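Side-chain contacts in heterokaryon incompatibility protein S (Podospora anserina, PDB 2WVO), which governs heterokaryon incompatibility, triggering a lethal reaction when it meets the prion form [het-s] after fusion of incompatible cells: residues L90-S93 with A94-S98; E177-C180 with H181-A184. One frame throughout, in Å; residues are numbered along the deposited sequence.

Contact 1. Residues L90-S93 with A94-S98; sequences LFES and AQKTS
The carbonyl oxygen of S93 accepts the backbone N-H of T97 at 3.0 Å from O to N. The bond is fairly straight, with 164° at the hydrogen. T97 OG1 lies 3.3 Å from the same S93 oxygen. The T97 hydroxyl is beside its own backbone N (chi1 -70°), and this brings it down over the preceding turn. The same i to i+4 pattern joins A94 to L90, Q95 to F91 and K96 to E92, so all nine residues form one unbroken alpha-helical segment inside helix 75-104. K96 leans back along the helix, and its CG rests 3.3 Å from E92 O. E92 CG is anti to the backbone N (chi1 174°), and a bend at chi2 carries the carboxylate forward to the K96 chain. The two side chains cross at a slant, and E92 OE2 comes 4.0 Å from K96 CE. The charged ends do not meet: E92 OE2 and K96 NZ are 4.9 Å apart. Instead, at the homodimer interface, K96 NZ makes a salt bridge with E85 of the second subunit, while E86 of that subunit is hydrogen-bonded to S93 OG and linked to T97 OG1 by a weak hydrogen bond. Q95 runs back along the helix, its CG 3.4 Å from F91 O. A94 CB sits 3.5 Å from L90 O. F91, A94, Q95 and S98 pack on W148 of strand 148-150, and the F91 ring meets F25 edge-to-face.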
loop_
_atom_site.group_PDB
_atom_site.type_symbol
_atom_site.label_atom_id
_atom_site.label_comp_id
_atom_site.label_asym_id
_atom_site.label_seq_id
_atom_site.Cartn_x
_atom_site.Cartn_y
_atom_site.Cartn_z
ATOM N N LEU A 90 -5.796 2.855 -0.255
ATOM C CA LEU A 90 -5.161 2.653 1.039
ATOM C C LEU A 90 -6.168 2.250 2.126
ATOM O O LEU A 90 -5.908 1.356 2.930
ATOM C CB LEU A 90 -4.463 3.967 1.398
ATOM C CG LEU A 90 -3.476 4.199 2.514
ATOM C CD1 LEU A 90 -2.238 3.293 2.338
ATOM C CD2 LEU A 90 -3.072 5.680 2.508
ATOM N N PHE A 91 -7.318 2.914 2.153
ATOM C CA PHE A 91 -8.397 2.536 3.064
ATOM C C PHE A 91 -9.016 1.188 2.688
ATOM O O PHE A 91 -9.366 0.405 3.553
ATOM C CB PHE A 91 -9.479 3.629 3.114
ATOM C CG PHE A 91 -9.159 4.758 4.064
ATOM C CD1 PHE A 91 -8.690 5.976 3.588
ATOM C CD2 PHE A 91 -9.323 4.596 5.442
ATOM C CE1 PHE A 91 -8.400 7.026 4.469
ATOM C CE2 PHE A 91 -9.032 5.638 6.319
ATOM C CZ PHE A 91 -8.567 6.855 5.829
ATOM N N GLU A 92 -9.154 0.934 1.392
ATOM C CA GLU A 92 -9.679 -0.321 0.896
ATOM C C GLU A 92 -8.828 -1.503 1.395
ATOM O O GLU A 92 -9.346 -2.502 1.917
ATOM C CB GLU A 92 -9.732 -0.288 -0.642
ATOM C CG GLU A 92 -10.148 -1.624 -1.311
ATOM C CD GLU A 92 -11.574 -2.080 -0.956
ATOM O OE1 GLU A 92 -12.402 -1.238 -0.522
ATOM O OE2 GLU A 92 -11.873 -3.287 -1.141
ATOM N N SER A 93 -7.521 -1.363 1.220
ATOM C CA SER A 93 -6.542 -2.376 1.597
ATOM C C SER A 93 -6.439 -2.564 3.122
ATOM O O SER A 93 -6.295 -3.683 3.606
ATOM C CB SER A 93 -5.199 -2.030 0.937
ATOM O OG SER A 93 -4.123 -2.415 1.758
ATOM N N ALA A 94 -6.555 -1.480 3.882
ATOM C CA ALA A 94 -6.624 -1.572 5.338
ATOM C C ALA A 94 -7.879 -2.317 5.803
ATOM O O ALA A 94 -7.820 -3.089 6.749
ATOM C CB ALA A 94 -6.550 -0.170 5.981
ATOM N N GLN A 95 -9.013 -2.077 5.143
ATOM C CA GLN A 95 -10.245 -2.823 5.438
ATOM C C GLN A 95 -10.115 -4.325 5.151
ATOM O O GLN A 95 -10.617 -5.140 5.896
ATOM C CB GLN A 95 -11.443 -2.228 4.689
ATOM C CG GLN A 95 -11.937 -0.941 5.321
ATOM C CD GLN A 95 -12.960 -0.171 4.478
ATOM O OE1 GLN A 95 -12.773 1.009 4.208
ATOM N NE2 GLN A 95 -14.045 -0.824 4.099
ATOM N N LYS A 96 -9.421 -4.668 4.072
ATOM C CA LYS A 96 -9.130 -6.055 3.710
ATOM C C LYS A 96 -8.290 -6.756 4.778
ATOM O O LYS A 96 -8.606 -7.865 5.186
ATOM C CB LYS A 96 -8.379 -6.090 2.381
ATOM C CG LYS A 96 -9.210 -5.685 1.178
ATOM C CD LYS A 96 -8.393 -5.898 -0.071
ATOM C CE LYS A 96 -9.256 -6.375 -1.209
ATOM N NZ LYS A 96 -9.792 -7.726 -1.030
ATOM N N THR A 97 -7.216 -6.101 5.210
ATOM C CA THR A 97 -6.333 -6.626 6.242
ATOM C C THR A 97 -7.120 -6.894 7.509
ATOM O O THR A 97 -6.998 -7.966 8.093
ATOM C CB THR A 97 -5.166 -5.659 6.545
ATOM O OG1 THR A 97 -4.283 -5.635 5.431
ATOM C CG2 THR A 97 -4.376 -6.088 7.802
ATOM N N SER A 98 -7.916 -5.907 7.906
ATOM C CA SER A 98 -8.797 -5.987 9.067
ATOM C C SER A 98 -9.780 -7.159 8.968
ATOM O O SER A 98 -9.963 -7.896 9.934
ATOM C CB SER A 98 -9.526 -4.646 9.257
ATOM O OG SER A 98 -10.655 -4.766 10.113
#

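Contact 2. Residues E177-C180 with H181-A184; sequences EAVC and HKLA
Residues E177-C180 and H181-A184 are successive turns of one helix, and three i to i+4 backbone bonds join them. K182 N donates to A178 O at 3.1 Å, with 167° at the hydrogen. L183 N reaches V179 O, and A184 N reaches C180 O, each at 3.0 Å. The side chains follow this spacing. V179 and L183, four residues apart, lie side by side and point the same way. Their branches touch at V179 CG1 and L183 CD2, 4.0 Å apart. In V179, CG1 is anti to the backbone N and beside the carbonyl carbon (chi1 -173°), which turns this methyl along the helix to L183. L183 CB and CD2 also lie near V179 O, at 3.4 and 3.5 Å. K182, an exposed side chain with unusual torsions, is modelled with CD 3.3 Å from V179 O, but its placement is less certain. The V179 oxygen thus accepts a backbone N-H and is flanked by carbon atoms of L183, and perhaps of K182 as well. On the following carbonyl, A184 CB sits 3.5 Å from C180 O. V179 and C180 pack on A58, while L183 and A184 pack on R54, both of helix 38-59. H181 and A184 touch A210 of helix 209-218, and H181 also touches D213. The arrangement is that of an amphipathic surface helix, with an apolar i to i+4 pair of V179 and L183, packed against the helical body of the prion-inhibitory globular domain.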
loop_
_atom_site.group_PDB
_atom_site.type_symbol
_atom_site.label_atom_id
_atom_site.label_comp_id
_atom_site.label_asym_id
_atom_site.label_seq_id
_atom_site.Cartn_x
_atom_site.Cartn_y
_atom_site.Cartn_z
ATOM N N GLU A 177 1.597 27.116 -0.303
ATOM C CA GLU A 177 2.600 26.995 0.761
ATOM C C GLU A 177 2.316 27.895 1.972
ATOM O O GLU A 177 2.290 27.419 3.109
ATOM C CB GLU A 177 3.996 27.295 0.198
ATOM C CG GLU A 177 5.154 26.942 1.129
ATOM C CD GLU A 177 6.511 27.336 0.564
ATOM O OE1 GLU A 177 6.584 27.773 -0.610
ATOM O OE2 GLU A 177 7.507 27.206 1.303
ATOM N N ALA A 178 2.100 29.185 1.717
ATOM C CA ALA A 178 1.848 30.154 2.784
ATOM C C ALA A 178 0.475 29.957 3.417
ATOM O O ALA A 178 0.340 29.954 4.643
ATOM C CB ALA A 178 2.002 31.580 2.261
ATOM N N VAL A 179 -0.528 29.782 2.561
ATOM C CA VAL A 179 -1.919 29.572 2.959
ATOM C C VAL A 179 -2.067 28.401 3.946
ATOM O O VAL A 179 -2.763 28.523 4.955
ATOM C CB VAL A 179 -2.818 29.359 1.705
ATOM C CG1 VAL A 179 -4.300 29.321 2.075
ATOM C CG2 VAL A 179 -2.558 30.462 0.672
ATOM N N CYS A 180 -1.403 27.281 3.663
ATOM C CA CYS A 180 -1.453 26.116 4.551
ATOM C C CYS A 180 -0.829 26.379 5.928
ATOM O O CYS A 180 -1.336 25.894 6.945
ATOM C CB CYS A 180 -0.808 24.885 3.900
ATOM S SG CYS A 180 -1.803 24.127 2.602
ATOM N N HIS A 181 0.261 27.145 5.966
ATOM C CA HIS A 181 0.910 27.427 7.247
ATOM C C HIS A 181 0.075 28.358 8.130
ATOM O O HIS A 181 0.007 28.164 9.347
ATOM C CB HIS A 181 2.353 27.926 7.088
ATOM C CG HIS A 181 3.212 27.642 8.285
ATOM N ND1 HIS A 181 3.957 28.613 8.923
ATOM C CD2 HIS A 181 3.411 26.496 8.981
ATOM C CE1 HIS A 181 4.593 28.072 9.949
ATOM N NE2 HIS A 181 4.274 26.789 10.010
ATOM N N LYS A 182 -0.566 29.348 7.506
ATOM C CA LYS A 182 -1.500 30.247 8.197
ATOM C C LYS A 182 -2.718 29.489 8.738
ATOM O O LYS A 182 -3.178 29.747 9.855
ATOM C CB LYS A 182 -1.904 31.412 7.274
ATOM C CG LYS A 182 -3.382 31.844 7.305
ATOM C CD LYS A 182 -4.148 31.257 6.113
ATOM C CE LYS A 182 -5.266 32.186 5.609
ATOM N NZ LYS A 182 -6.641 31.726 5.991
ATOM N N LEU A 183 -3.220 28.553 7.931
ATOM C CA LEU A 183 -4.354 27.717 8.293
ATOM C C LEU A 183 -4.025 26.860 9.511
ATOM O O LEU A 183 -4.838 26.750 10.428
ATOM C CB LEU A 183 -4.751 26.839 7.106
ATOM C CG LEU A 183 -6.017 27.079 6.270
ATOM C CD1 LEU A 183 -6.617 28.448 6.449
ATOM C CD2 LEU A 183 -5.743 26.781 4.816
ATOM N N ALA A 184 -2.824 26.277 9.512
ATOM C CA ALA A 184 -2.316 25.502 10.649
ATOM C C ALA A 184 -2.248 26.334 11.933
ATOM O O ALA A 184 -2.547 25.828 13.014
ATOM C CB ALA A 184 -0.952 24.908 10.322
#

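In the fold
Going from the N terminus, contact 1 comes first, on helix 75-104, and contact 2 follows on helix 177-187. Each joins neighbouring turns of a single helix, so neither closes a loop. They lie in series along the chain and neither nest nor cross. Their centres are 31 Å apart, on opposite sides of the centre of the chain, and their nearest atoms are about 18 Å apart. Contact 1 ties its helix to helix 3-9, strand 148-150 and helix 153-172, and reaches the second subunit. Contact 2 sits between helices 38-59 and 209-218, and no other chain of the assembly touches it.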